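PDB 1OLT: oxygen-independent coproporphyrinogen III oxidase from Escherichia coli, which catalyses the anaerobic oxidative decarboxylation of two propionate groups of coproporphyrinogen III to give protoporphyrinogen IX in heme biosynthesis, using a [4Fe-4S] cluster and S-adenosylmethionine. Local coordinates for residues A[60-65]-A[112-117]; A[146-151]-A[182-187]. All coordinates share one frame; numbering follows the deposited sequence.

Overall arrangement
Both contacts lie near the C-terminal ends of the parallel strands of the radical SAM core, on the side where the iron-sulfur cluster and the two S-adenosylmethionine molecules sit. Contact 1 comes first along the chain and closes before contact 2 opens. It joins the end of strand 53-62 to the loop after the adjacent strand 105-112. Contact 2 joins the loop after the next strand, 140-146, to the connection between helices 176-182 and 188-200. Their centres are about 11 Å apart, and they touch where Thr114 CG2 packs on Asp147 CB. Contact 1 supplies a cluster cysteine and reaches both cofactor molecules, whereas contact 2 holds the carboxylate of the cluster-bound one.

Contact 1: A[60-65]-A[112-117]; sequences PFCHKL and GGTPTY. With SF4 (iron/sulfur cluster), chain B; SAM (S-adenosylmethionine), chain C; SAM (S-adenosylmethionine), chain D.
A chi1 of -171° swings the Tyr117 ring away from its own backbone N and onto Phe61, whose own CG stands beside the backbone N (chi1 -56°) and carries the phenyl ring onward, away from 112-117. It is therefore Phe61 CB that sits over the face of the tyrosine ring, 3.6 Å from its centroid, in a CH-pi contact; the two rings themselves meet obliquely. His63 completes the aromatic cluster: its ring is nearly parallel to that of Tyr117 but slid aside, ND1 approaching CE2 of Tyr117 to 3.4 Å. The tyrosine hydroxyl is hydrogen-bonded to the backbone oxygen of Thr76.

The backbones are joined by Thr114 N donating to Phe61 O, 3.0 Å away, from above the carbonyl plane and with a bent N-H...O angle of 138°. Here the first cysteine of the radical SAM cluster motif, completed by Cys66 and Cys69, meets the glycine-rich loop after strand 105-112, which occupies the place of the GGE motif of radical SAM enzymes. Cys62 SG binds an iron, FE1, at 2.3 Å and packs against Gly113 CA. Gly113 follows a cis peptide, and its CA lies 3.5 Å from Pro60 O.

Thr114 OG1 lies 3.1 Å from the amino N of the S-adenosylmethionine that chelates another iron, FE3; Gly113 O approaches the same nitrogen. A water links Thr114 OG1 to His63 N, and a second connects His63 NE2 with Thr116 O. Gly112 grips the ribose of the other S-adenosylmethionine through both backbone polar atoms: its N donates to O3', and its O accepts from O2' at 2.6 Å.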
ATOM      1  N   PRO A  60      13.575   1.468  -7.176  1.00 12.43           N
ATOM      2  CA  PRO A  60      13.302   2.891  -7.059  1.00 12.84           C
ATOM      3  C   PRO A  60      13.253   3.705  -8.345  1.00 13.13           C
ATOM      4  O   PRO A  60      12.716   4.809  -8.310  1.00 13.05           O
ATOM      5  CB  PRO A  60      14.451   3.389  -6.172  1.00 12.34           C
ATOM      6  CG  PRO A  60      15.650   2.468  -6.550  1.00 11.58           C
ATOM      7  CD  PRO A  60      14.976   1.151  -6.778  1.00 11.48           C
ATOM      8  N   PHE A  61      13.723   3.174  -9.461  1.00 13.33           N
ATOM      9  CA  PHE A  61      13.962   3.970 -10.620  1.00 13.03           C
ATOM     10  C   PHE A  61      12.687   4.283 -11.415  1.00 13.46           C
ATOM     11  O   PHE A  61      11.820   3.415 -11.592  1.00 13.80           O
ATOM     12  CB  PHE A  61      15.060   3.276 -11.492  1.00 13.46           C
ATOM     13  CG  PHE A  61      16.316   3.008 -10.761  1.00 12.38           C
ATOM     14  CD1 PHE A  61      17.098   4.017 -10.328  1.00 14.64           C
ATOM     15  CD2 PHE A  61      16.675   1.701 -10.463  1.00 16.92           C
ATOM     16  CE1 PHE A  61      18.256   3.743  -9.584  1.00 14.76           C
ATOM     17  CE2 PHE A  61      17.803   1.446  -9.739  1.00 14.03           C
ATOM     18  CZ  PHE A  61      18.594   2.443  -9.349  1.00 11.05           C
ATOM     19  N   CYS A  62      12.617   5.517 -11.908  1.00 12.04           N
ATOM     20  CA  CYS A  62      11.586   5.946 -12.845  1.00 12.32           C
ATOM     21  C   CYS A  62      12.218   6.648 -14.050  1.00 12.16           C
ATOM     22  O   CYS A  62      13.272   7.262 -13.948  1.00 10.84           O
ATOM     23  CB  CYS A  62      10.585   6.867 -12.164  1.00 12.72           C
ATOM     24  SG  CYS A  62       9.802   6.187 -10.704  1.00 12.55           S
ATOM     25  N   HIS A  63      11.536   6.593 -15.190  1.00 11.75           N
ATOM     26  CA  HIS A  63      12.023   7.222 -16.436  1.00 12.95           C
ATOM     27  C   HIS A  63      11.945   8.762 -16.381  1.00 12.92           C
ATOM     28  O   HIS A  63      12.805   9.452 -16.918  1.00 11.51           O
ATOM     29  CB  HIS A  63      11.212   6.725 -17.648  1.00 12.28           C
ATOM     30  CG  HIS A  63      11.387   5.264 -17.901  1.00 13.15           C
ATOM     31  ND1 HIS A  63      12.624   4.676 -18.030  1.00 18.03           N
ATOM     32  CD2 HIS A  63      10.487   4.298 -18.158  1.00 14.57           C
ATOM     33  CE1 HIS A  63      12.480   3.386 -18.274  1.00 16.65           C
ATOM     34  NE2 HIS A  63      11.195   3.124 -18.341  1.00 19.45           N
ATOM     35  N   LYS A  64      10.903   9.275 -15.698  1.00 11.98           N
ATOM     36  CA  LYS A  64      10.500  10.665 -15.833  1.00 11.94           C
ATOM     37  C   LYS A  64       9.862  11.221 -14.516  1.00 11.78           C
ATOM     38  O   LYS A  64       9.257  10.454 -13.757  1.00 13.16           O
ATOM     39  CB  LYS A  64       9.502  10.748 -17.001  1.00 12.06           C
ATOM     40  CG  LYS A  64       9.297  12.180 -17.497  1.00 13.85           C
ATOM     41  CD  LYS A  64       8.267  12.326 -18.662  1.00 13.25           C
ATOM     42  CE  LYS A  64       8.672  11.545 -19.981  1.00 13.40           C
ATOM     43  NZ  LYS A  64       7.565  11.757 -21.046  1.00 13.22           N
ATOM     44  N   LEU A  65       9.998  12.491 -14.251  1.00 11.39           N
ATOM     45  CA  LEU A  65       9.598  13.063 -12.955  1.00 12.58           C
ATOM     46  C   LEU A  65       8.115  13.492 -12.955  1.00 12.07           C
ATOM     47  O   LEU A  65       7.777  14.473 -13.519  1.00 12.00           O
ATOM     48  CB  LEU A  65      10.452  14.265 -12.604  1.00 13.18           C
ATOM     49  CG  LEU A  65      10.164  15.028 -11.324  1.00 12.90           C
ATOM     50  CD1 LEU A  65      10.364  14.094 -10.127  1.00 15.18           C
ATOM     51  CD2 LEU A  65      11.059  16.179 -11.263  1.00 14.80           C
ATOM     52  N   GLY A 112       7.712   0.512  -5.922  1.00 13.51           N
ATOM     53  CA  GLY A 112       8.705   1.543  -6.215  1.00 14.12           C
ATOM     54  C   GLY A 112       8.142   2.950  -6.101  1.00 14.78           C
ATOM     55  O   GLY A 112       7.293   3.195  -5.212  1.00 14.84           O
ATOM     56  N   GLY A 113       8.571   3.890  -6.979  1.00 13.32           N
ATOM     57  CA  GLY A 113       9.378   3.664  -8.111  1.00 13.23           C
ATOM     58  C   GLY A 113       8.631   2.908  -9.144  1.00 12.77           C
ATOM     59  O   GLY A 113       7.440   2.644  -9.002  1.00 13.99           O
ATOM     60  N   THR A 114       9.345   2.496 -10.203  1.00 14.04           N
ATOM     61  CA  THR A 114       8.763   1.826 -11.307  1.00 12.93           C
ATOM     62  C   THR A 114       9.424   0.475 -11.528  1.00 13.44           C
ATOM     63  O   THR A 114      10.498   0.388 -12.162  1.00 13.21           O
ATOM     64  CB  THR A 114       8.906   2.666 -12.567  1.00 13.38           C
ATOM     65  OG1 THR A 114       8.281   3.937 -12.463  1.00 14.93           O
ATOM     66  CG2 THR A 114       8.149   1.983 -13.712  1.00 14.76           C
ATOM     67  N   PRO A 115       8.845  -0.605 -11.006  1.00 13.24           N
ATOM     68  CA  PRO A 115       9.414  -1.941 -11.240  1.00 13.45           C
ATOM     69  C   PRO A 115       9.681  -2.291 -12.688  1.00 13.90           C
ATOM     70  O   PRO A 115      10.698  -2.956 -12.918  1.00 14.23           O
ATOM     71  CB  PRO A 115       8.380  -2.890 -10.613  1.00 13.33           C
ATOM     72  CG  PRO A 115       7.794  -2.044  -9.481  1.00 13.10           C
ATOM     73  CD  PRO A 115       7.746  -0.655 -10.033  1.00 12.24           C
ATOM     74  N   THR A 116       8.819  -1.848 -13.597  1.00 13.65           N
ATOM     75  CA  THR A 116       8.996  -2.065 -15.016  1.00 13.66           C
ATOM     76  C   THR A 116      10.013  -1.161 -15.717  1.00 13.50           C
ATOM     77  O   THR A 116      10.146  -1.217 -16.953  1.00 12.19           O
ATOM     78  CB  THR A 116       7.645  -2.088 -15.758  1.00 14.93           C
ATOM     79  OG1 THR A 116       6.829  -0.928 -15.482  1.00 12.95           O
ATOM     80  CG2 THR A 116       6.885  -3.253 -15.308  1.00 16.18           C
ATOM     81  N   TYR A 117      10.724  -0.363 -14.928  1.00 13.20           N
ATOM     82  CA  TYR A 117      11.967   0.232 -15.379  1.00 12.99           C
ATOM     83  C   TYR A 117      12.981  -0.867 -15.764  1.00 14.02           C
ATOM     84  O   TYR A 117      13.821  -0.678 -16.672  1.00 13.40           O
ATOM     85  CB  TYR A 117      12.556   1.078 -14.274  1.00 12.53           C
ATOM     86  CG  TYR A 117      13.744   1.941 -14.689  1.00 12.84           C
ATOM     87  CD1 TYR A 117      15.069   1.418 -14.738  1.00 13.51           C
ATOM     88  CD2 TYR A 117      13.564   3.297 -14.985  1.00 14.00           C
ATOM     89  CE1 TYR A 117      16.158   2.251 -15.115  1.00 13.73           C
ATOM     90  CE2 TYR A 117      14.630   4.114 -15.367  1.00 13.44           C
ATOM     91  CZ  TYR A 117      15.931   3.588 -15.428  1.00 14.82           C
ATOM     92  OH  TYR A 117      16.956   4.423 -15.786  1.00 15.12           O
TER
HETATM   93 FE1  SF4 B 500       7.757   7.276 -10.662  1.00 23.82          FE
HETATM   94 FE2  SF4 B 500       6.088   8.370  -8.905  1.00 25.67          FE
HETATM   95 FE3  SF4 B 500       5.405   6.486 -10.496  1.00 28.86          FE
HETATM   96 FE4  SF4 B 500       5.813   8.672 -11.317  1.00 28.04          FE
HETATM   97  S1  SF4 B 500       4.080   8.216  -9.883  1.00 15.00           S
HETATM   98  S2  SF4 B 500       6.489   6.892 -12.462  1.00 13.41           S
HETATM   99  S3  SF4 B 500       7.517   9.353 -10.292  1.00 15.21           S
HETATM  100  S4  SF4 B 500       6.831   6.387  -8.868  1.00 17.11           S
HETATM  101  N   SAM C 501       5.668   3.977 -10.869  1.00 18.66           N
HETATM  102  CA  SAM C 501       4.414   3.434 -11.371  1.00 18.10           C
HETATM  103  C   SAM C 501       3.448   4.489 -11.925  1.00 19.26           C
HETATM  104  O   SAM C 501       3.603   5.712 -11.583  1.00 18.76           O
HETATM  105  OXT SAM C 501       2.635   4.066 -12.722  1.00 17.52           O
HETATM  106  CB  SAM C 501       3.745   2.730 -10.173  1.00 19.99           C
HETATM  107  CG  SAM C 501       2.861   3.475  -9.210  0.60 20.95           C
HETATM  108  SD  SAM C 501       3.677   4.607  -8.114  0.60 19.90           S
HETATM  109  CE  SAM C 501       4.959   3.634  -7.312  0.60 22.10           C
HETATM  110  C5' SAM C 501       2.561   4.520  -6.610  0.60 21.76           C
HETATM  111  C4' SAM C 501       1.280   5.425  -6.547  1.00 20.01           C
HETATM  112  O4' SAM C 501       1.334   6.435  -5.547  1.00 22.97           O
HETATM  113  C3' SAM C 501       1.040   6.224  -7.806  1.00 21.30           C
HETATM  114  O3' SAM C 501       0.562   5.440  -8.906  1.00 21.66           O
HETATM  115  C2' SAM C 501       0.114   7.353  -7.338  1.00 19.23           C
HETATM  116  O2' SAM C 501      -1.256   7.010  -7.547  1.00 19.09           O
HETATM  117  C1' SAM C 501       0.374   7.424  -5.853  1.00 18.71           C
HETATM  118  N9  SAM C 501       0.908   8.697  -5.412  1.00 19.12           N
HETATM  119  C8  SAM C 501       2.202   9.107  -5.602  1.00 17.55           C
HETATM  120  N7  SAM C 501       2.361  10.306  -5.049  1.00 16.68           N
HETATM  121  C5  SAM C 501       1.165  10.660  -4.479  1.00 19.03           C
HETATM  122  C6  SAM C 501       0.745  11.793  -3.762  1.00 20.30           C
HETATM  123  N6  SAM C 501       1.553  12.814  -3.477  1.00 16.44           N
HETATM  124  N1  SAM C 501      -0.550  11.831  -3.327  1.00 19.15           N
HETATM  125  C2  SAM C 501      -1.420  10.771  -3.605  1.00 21.62           C
HETATM  126  N3  SAM C 501      -1.019   9.674  -4.287  1.00 18.02           N
HETATM  127  C4  SAM C 501       0.257   9.636  -4.723  1.00 18.27           C
HETATM  128  N   SAM D 502       2.462   5.502  -0.449  0.50 41.71           N
HETATM  129  CA  SAM D 502       1.521   6.082  -1.426  0.50 42.04           C
HETATM  130  C   SAM D 502       0.828   7.344  -0.874  0.50 42.53           C
HETATM  131  O   SAM D 502       0.888   8.461  -1.424  0.50 41.57           O
HETATM  132  OXT SAM D 502       0.162   7.349   0.184  0.50 43.94           O
HETATM  133  CB  SAM D 502       0.490   5.013  -1.878  0.50 42.27           C
HETATM  134  CG  SAM D 502       1.065   3.823  -2.710  0.50 40.26           C
HETATM  135  SD  SAM D 502       1.153   2.235  -1.814  0.50 38.02           S
HETATM  136  CE  SAM D 502      -0.370   1.397  -2.383  0.50 35.01           C
HETATM  137  C5' SAM D 502       2.404   1.138  -2.580  1.00 32.45           C
HETATM  138  C4' SAM D 502       3.804   1.722  -2.479  1.00 25.07           C
HETATM  139  O4' SAM D 502       4.141   1.724  -1.101  1.00 21.03           O
HETATM  140  C3' SAM D 502       4.895   0.887  -3.159  1.00 21.84           C
HETATM  141  O3' SAM D 502       4.894   1.068  -4.563  1.00 20.80           O
HETATM  142  C2' SAM D 502       6.095   1.377  -2.397  1.00 17.43           C
HETATM  143  O2' SAM D 502       6.443   2.665  -2.827  1.00 16.27           O
HETATM  144  C1' SAM D 502       5.550   1.461  -0.961  1.00 19.93           C
HETATM  145  N9  SAM D 502       5.713   0.218  -0.227  1.00 17.77           N
HETATM  146  C8  SAM D 502       4.902  -0.861  -0.243  1.00 19.91           C
HETATM  147  N7  SAM D 502       5.447  -1.835   0.587  1.00 18.36           N
HETATM  148  C5  SAM D 502       6.556  -1.369   1.099  1.00 18.31           C
HETATM  149  C6  SAM D 502       7.477  -1.909   1.953  1.00 19.98           C
HETATM  150  N6  SAM D 502       7.356  -3.108   2.497  1.00 21.89           N
HETATM  151  N1  SAM D 502       8.544  -1.144   2.264  1.00 18.39           N
HETATM  152  C2  SAM D 502       8.704   0.090   1.758  1.00 18.22           C
HETATM  153  N3  SAM D 502       7.825   0.622   0.899  1.00 18.34           N
HETATM  154  C4  SAM D 502       6.759  -0.099   0.584  1.00 18.77           C
HETATM  155  O   HOH W   1       8.813   5.306 -14.871  1.00 13.43           O
HETATM  156  O   HOH W   2       9.537   0.661 -18.903  1.00 27.35           O

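Contact 2: A[146-151]-A[182-187]. With SAM (S-adenosylmethionine), chain C; SF4 (iron/sulfur cluster), chain B.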
ATOM      1  N   VAL A 146       3.234  -1.135 -12.487  1.00 14.38           N
ATOM      2  CA  VAL A 146       3.583  -0.922 -13.890  1.00 14.82           C
ATOM      3  C   VAL A 146       3.243   0.506 -14.254  1.00 15.49           C
ATOM      4  O   VAL A 146       2.125   0.933 -14.054  1.00 14.85           O
ATOM      5  CB  VAL A 146       2.773  -1.861 -14.830  1.00 14.89           C
ATOM      6  CG1 VAL A 146       3.143  -1.581 -16.284  1.00 16.64           C
ATOM      7  CG2 VAL A 146       3.057  -3.313 -14.513  1.00 16.31           C
ATOM      8  N   ASP A 147       4.199   1.232 -14.797  1.00 15.98           N
ATOM      9  CA  ASP A 147       3.946   2.553 -15.401  1.00 15.96           C
ATOM     10  C   ASP A 147       3.610   2.319 -16.898  1.00 15.23           C
ATOM     11  O   ASP A 147       4.407   1.718 -17.630  1.00 13.34           O
ATOM     12  CB  ASP A 147       5.242   3.351 -15.268  1.00 17.07           C
ATOM     13  CG  ASP A 147       5.213   4.705 -15.964  1.00 17.93           C
ATOM     14  OD1 ASP A 147       4.130   5.272 -16.224  1.00 18.21           O
ATOM     15  OD2 ASP A 147       6.299   5.289 -16.235  1.00 20.79           O
ATOM     16  N   PRO A 148       2.456   2.779 -17.379  1.00 14.25           N
ATOM     17  CA  PRO A 148       2.053   2.476 -18.766  1.00 14.85           C
ATOM     18  C   PRO A 148       2.667   3.482 -19.804  1.00 16.03           C
ATOM     19  O   PRO A 148       1.914   4.088 -20.657  1.00 20.15           O
ATOM     20  CB  PRO A 148       0.563   2.638 -18.708  1.00 14.15           C
ATOM     21  CG  PRO A 148       0.419   3.864 -17.717  1.00 13.40           C
ATOM     22  CD  PRO A 148       1.443   3.545 -16.657  1.00 13.82           C
ATOM     23  N   ARG A 149       3.950   3.730 -19.675  1.00 15.64           N
ATOM     24  CA  ARG A 149       4.735   4.593 -20.565  1.00 15.38           C
ATOM     25  C   ARG A 149       6.059   3.900 -20.792  1.00 14.95           C
ATOM     26  O   ARG A 149       6.513   3.154 -19.940  1.00 14.20           O
ATOM     27  CB  ARG A 149       4.998   5.931 -19.929  1.00 14.20           C
ATOM     28  CG  ARG A 149       3.806   6.785 -19.802  1.00 15.54           C
ATOM     29  CD  ARG A 149       4.090   8.075 -19.026  1.00 15.81           C
ATOM     30  NE  ARG A 149       4.357   7.791 -17.606  1.00 12.48           N
ATOM     31  CZ  ARG A 149       4.950   8.608 -16.767  1.00 13.96           C
ATOM     32  NH1 ARG A 149       5.307   9.830 -17.149  1.00 12.92           N
ATOM     33  NH2 ARG A 149       5.131   8.235 -15.495  1.00 14.63           N
ATOM     34  N   GLU A 150       6.629   4.103 -21.967  1.00 14.67           N
ATOM     35  CA  GLU A 150       7.959   3.533 -22.329  1.00 16.30           C
ATOM     36  C   GLU A 150       8.047   2.026 -22.015  1.00 15.72           C
ATOM     37  O   GLU A 150       8.988   1.494 -21.368  1.00 16.77           O
ATOM     38  CB  GLU A 150       9.043   4.375 -21.672  1.00 15.79           C
ATOM     39  CG  GLU A 150       8.992   5.827 -22.147  1.00 17.79           C
ATOM     40  CD  GLU A 150      10.129   6.697 -21.566  1.00 20.41           C
ATOM     41  OE1 GLU A 150      11.228   6.167 -21.421  1.00 22.28           O
ATOM     42  OE2 GLU A 150       9.903   7.893 -21.187  1.00 17.91           O
ATOM     43  N   ILE A 151       7.023   1.324 -22.432  1.00 15.76           N
ATOM     44  CA  ILE A 151       6.976  -0.107 -22.193  1.00 16.31           C
ATOM     45  C   ILE A 151       6.276  -0.730 -23.396  1.00 16.84           C
ATOM     46  O   ILE A 151       5.384  -0.150 -23.929  1.00 15.15           O
ATOM     47  CB  ILE A 151       6.260  -0.438 -20.827  1.00 17.00           C
ATOM     48  CG1 ILE A 151       6.445  -1.874 -20.420  1.00 16.46           C
ATOM     49  CG2 ILE A 151       4.772  -0.114 -20.812  1.00 16.48           C
ATOM     50  CD1 ILE A 151       5.799  -2.182 -19.090  1.00 17.58           C
ATOM     51  N   VAL A 182       1.281  17.978 -14.465  1.00 13.20           N
ATOM     52  CA  VAL A 182       2.036  17.139 -13.573  1.00 11.95           C
ATOM     53  C   VAL A 182       3.083  16.320 -14.293  1.00 13.11           C
ATOM     54  O   VAL A 182       3.711  15.451 -13.674  1.00 11.60           O
ATOM     55  CB  VAL A 182       1.135  16.217 -12.697  1.00 13.23           C
ATOM     56  CG1 VAL A 182       0.129  17.014 -11.914  1.00 14.79           C
ATOM     57  CG2 VAL A 182       0.395  15.127 -13.536  1.00 15.04           C
ATOM     58  N   ASN A 183       3.340  16.625 -15.574  1.00 12.56           N
ATOM     59  CA  ASN A 183       4.364  15.928 -16.342  1.00 12.28           C
ATOM     60  C   ASN A 183       4.141  14.451 -16.436  1.00 11.87           C
ATOM     61  O   ASN A 183       5.097  13.670 -16.307  1.00 12.05           O
ATOM     62  CB  ASN A 183       5.791  16.226 -15.782  1.00 11.50           C
ATOM     63  CG  ASN A 183       6.876  15.872 -16.752  1.00 12.30           C
ATOM     64  OD1 ASN A 183       6.658  15.888 -18.020  1.00 13.42           O
ATOM     65  ND2 ASN A 183       8.109  15.552 -16.203  1.00 10.11           N
ATOM     66  N   ARG A 184       2.877  14.045 -16.666  1.00 12.97           N
ATOM     67  CA  ARG A 184       2.550  12.653 -16.835  1.00 13.58           C
ATOM     68  C   ARG A 184       1.682  12.430 -18.093  1.00 14.57           C
ATOM     69  O   ARG A 184       0.665  11.743 -18.075  1.00 13.15           O
ATOM     70  CB  ARG A 184       1.869  12.029 -15.620  1.00 14.34           C
ATOM     71  CG  ARG A 184       2.045  10.444 -15.646  1.00 15.54           C
ATOM     72  CD  ARG A 184       1.203   9.860 -14.746  1.00 17.07           C
ATOM     73  NE  ARG A 184       1.148   8.429 -14.852  1.00 17.23           N
ATOM     74  CZ  ARG A 184       1.747   7.552 -14.059  1.00 16.94           C
ATOM     75  NH1 ARG A 184       2.598   7.925 -13.105  1.00 14.70           N
ATOM     76  NH2 ARG A 184       1.469   6.261 -14.248  1.00 15.87           N
ATOM     77  N   GLU A 185       2.125  13.018 -19.191  1.00 14.06           N
ATOM     78  CA  GLU A 185       1.525  12.787 -20.477  1.00 14.65           C
ATOM     79  C   GLU A 185       1.622  11.272 -20.762  1.00 14.26           C
ATOM     80  O   GLU A 185       2.668  10.684 -20.646  1.00 13.22           O
ATOM     81  CB  GLU A 185       2.274  13.537 -21.563  1.00 14.66           C
ATOM     82  CG  GLU A 185       1.822  13.196 -22.968  1.00 21.26           C
ATOM     83  CD  GLU A 185       0.456  13.714 -23.243  1.00 25.95           C
ATOM     84  OE1 GLU A 185       0.141  14.797 -22.670  1.00 31.97           O
ATOM     85  OE2 GLU A 185      -0.290  13.046 -24.067  1.00 29.55           O
ATOM     86  N   GLN A 186       0.508  10.698 -21.155  1.00 14.64           N
ATOM     87  CA  GLN A 186       0.401   9.283 -21.448  1.00 15.45           C
ATOM     88  C   GLN A 186      -0.685   9.037 -22.498  1.00 14.55           C
ATOM     89  O   GLN A 186      -1.661   9.868 -22.736  1.00 13.10           O
ATOM     90  CB  GLN A 186       0.205   8.455 -20.107  1.00 16.87           C
ATOM     91  CG  GLN A 186      -0.838   8.826 -19.393  1.00 17.97           C
ATOM     92  CD  GLN A 186      -0.877   8.348 -17.916  1.00 18.83           C
ATOM     93  OE1 GLN A 186      -0.007   7.637 -17.395  1.00 18.12           O
ATOM     94  NE2 GLN A 186      -1.980   8.712 -17.286  1.00 14.92           N
ATOM     95  N   ASP A 187      -0.492   7.946 -23.213  1.00 13.20           N
ATOM     96  CA  ASP A 187      -1.349   7.682 -24.359  1.00 14.61           C
ATOM     97  C   ASP A 187      -2.532   6.820 -23.894  1.00 13.54           C
ATOM     98  O   ASP A 187      -2.336   5.714 -23.499  1.00 11.38           O
ATOM     99  CB  ASP A 187      -0.518   6.963 -25.420  1.00 15.74           C
ATOM    100  CG  ASP A 187      -1.267   6.755 -26.692  1.00 22.19           C
ATOM    101  OD1 ASP A 187      -2.413   6.224 -26.703  1.00 27.46           O
ATOM    102  OD2 ASP A 187      -0.771   7.086 -27.753  1.00 31.08           O
TER
HETATM  103  N   SAM C 501       5.668   3.977 -10.869  1.00 18.66           N
HETATM  104  CA  SAM C 501       4.414   3.434 -11.371  1.00 18.10           C
HETATM  105  C   SAM C 501       3.448   4.489 -11.925  1.00 19.26           C
HETATM  106  O   SAM C 501       3.603   5.712 -11.583  1.00 18.76           O
HETATM  107  OXT SAM C 501       2.635   4.066 -12.722  1.00 17.52           O
HETATM  108  CB  SAM C 501       3.745   2.730 -10.173  1.00 19.99           C
HETATM  109  CG  SAM C 501       2.861   3.475  -9.210  0.60 20.95           C
HETATM  110  SD  SAM C 501       3.677   4.607  -8.114  0.60 19.90           S
HETATM  111  CE  SAM C 501       4.959   3.634  -7.312  0.60 22.10           C
HETATM  112  C5' SAM C 501       2.561   4.520  -6.610  0.60 21.76           C
HETATM  113  C4' SAM C 501       1.280   5.425  -6.547  1.00 20.01           C
HETATM  114  O4' SAM C 501       1.334   6.435  -5.547  1.00 22.97           O
HETATM  115  C3' SAM C 501       1.040   6.224  -7.806  1.00 21.30           C
HETATM  116  O3' SAM C 501       0.562   5.440  -8.906  1.00 21.66           O
HETATM  117  C2' SAM C 501       0.114   7.353  -7.338  1.00 19.23           C
HETATM  118  O2' SAM C 501      -1.256   7.010  -7.547  1.00 19.09           O
HETATM  119  C1' SAM C 501       0.374   7.424  -5.853  1.00 18.71           C
HETATM  120  N9  SAM C 501       0.908   8.697  -5.412  1.00 19.12           N
HETATM  121  C8  SAM C 501       2.202   9.107  -5.602  1.00 17.55           C
HETATM  122  N7  SAM C 501       2.361  10.306  -5.049  1.00 16.68           N
HETATM  123  C5  SAM C 501       1.165  10.660  -4.479  1.00 19.03           C
HETATM  124  C6  SAM C 501       0.745  11.793  -3.762  1.00 20.30           C
HETATM  125  N6  SAM C 501       1.553  12.814  -3.477  1.00 16.44           N
HETATM  126  N1  SAM C 501      -0.550  11.831  -3.327  1.00 19.15           N
HETATM  127  C2  SAM C 501      -1.420  10.771  -3.605  1.00 21.62           C
HETATM  128  N3  SAM C 501      -1.019   9.674  -4.287  1.00 18.02           N
HETATM  129  C4  SAM C 501       0.257   9.636  -4.723  1.00 18.27           C
HETATM  130 FE1  SF4 B 500       7.757   7.276 -10.662  1.00 23.82          FE
HETATM  131 FE2  SF4 B 500       6.088   8.370  -8.905  1.00 25.67          FE
HETATM  132 FE3  SF4 B 500       5.405   6.486 -10.496  1.00 28.86          FE
HETATM  133 FE4  SF4 B 500       5.813   8.672 -11.317  1.00 28.04          FE
HETATM  134  S1  SF4 B 500       4.080   8.216  -9.883  1.00 15.00           S
HETATM  135  S2  SF4 B 500       6.489   6.892 -12.462  1.00 13.41           S
HETATM  136  S3  SF4 B 500       7.517   9.353 -10.292  1.00 15.21           S
HETATM  137  S4  SF4 B 500       6.831   6.387  -8.868  1.00 17.11           S
HETATM  138  O   HOH W   3       1.499   5.985 -22.692  1.00 18.88           O
HETATM  139  O   HOH W   4       6.668  11.630 -15.412  1.00 15.11           O
HETATM  140  O   HOH W   5       5.028  11.449 -19.652  1.00 16.11           O
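At the carboxylate end of the cluster-bound S-adenosylmethionine, the guanidinium groups of Arg149 and Arg184 stack with centres 4.3 Å apart and planes at 30°. Arg149 reaches there by a bend at chi3 (-69°), which brings its guanidinium face over Arg184 CG, while its NH2 overlies the rim of the Arg184 guanidinium. The closeness of the two cations is probably offset by the negative charge of the cofactor carboxylate, the cluster sulfurs and Asp147. Asp147 OD1 receives both NE and NH2 of Arg149 side-on, NE at 2.9 Å along the syn lone pair. Against Arg184 the same oxygen lies over the guanidinium face, 3.5 Å from NH2, a salt bridge of charge alone.

This leaves the edge of Arg184 for the cofactor, at the C-terminal mouth of the partial TIM-type barrel of the radical SAM core: NH1 donates to the ligand's O at 2.9 Å and NH2 to its OXT, both nearly straight. Since that O also binds iron FE3, Arg184 probably helps to orient the chelating carboxylate. Arg149 NH2 comes within 3.6 Å of cluster sulfur S2.

Behind Arg184, its NE donates to Gln186 OE1 (2.9 Å), a bond from above the amide carbonyl plane that, with the two to the cofactor, helps to fix the rotation of the guanidinium; Gln186 NE2 is in turn tied to Val171 O. Pro148 CD packs on Arg184 NH2. Two waters join Arg149 NH1 to the backbone oxygens of Asn183 and Glu185.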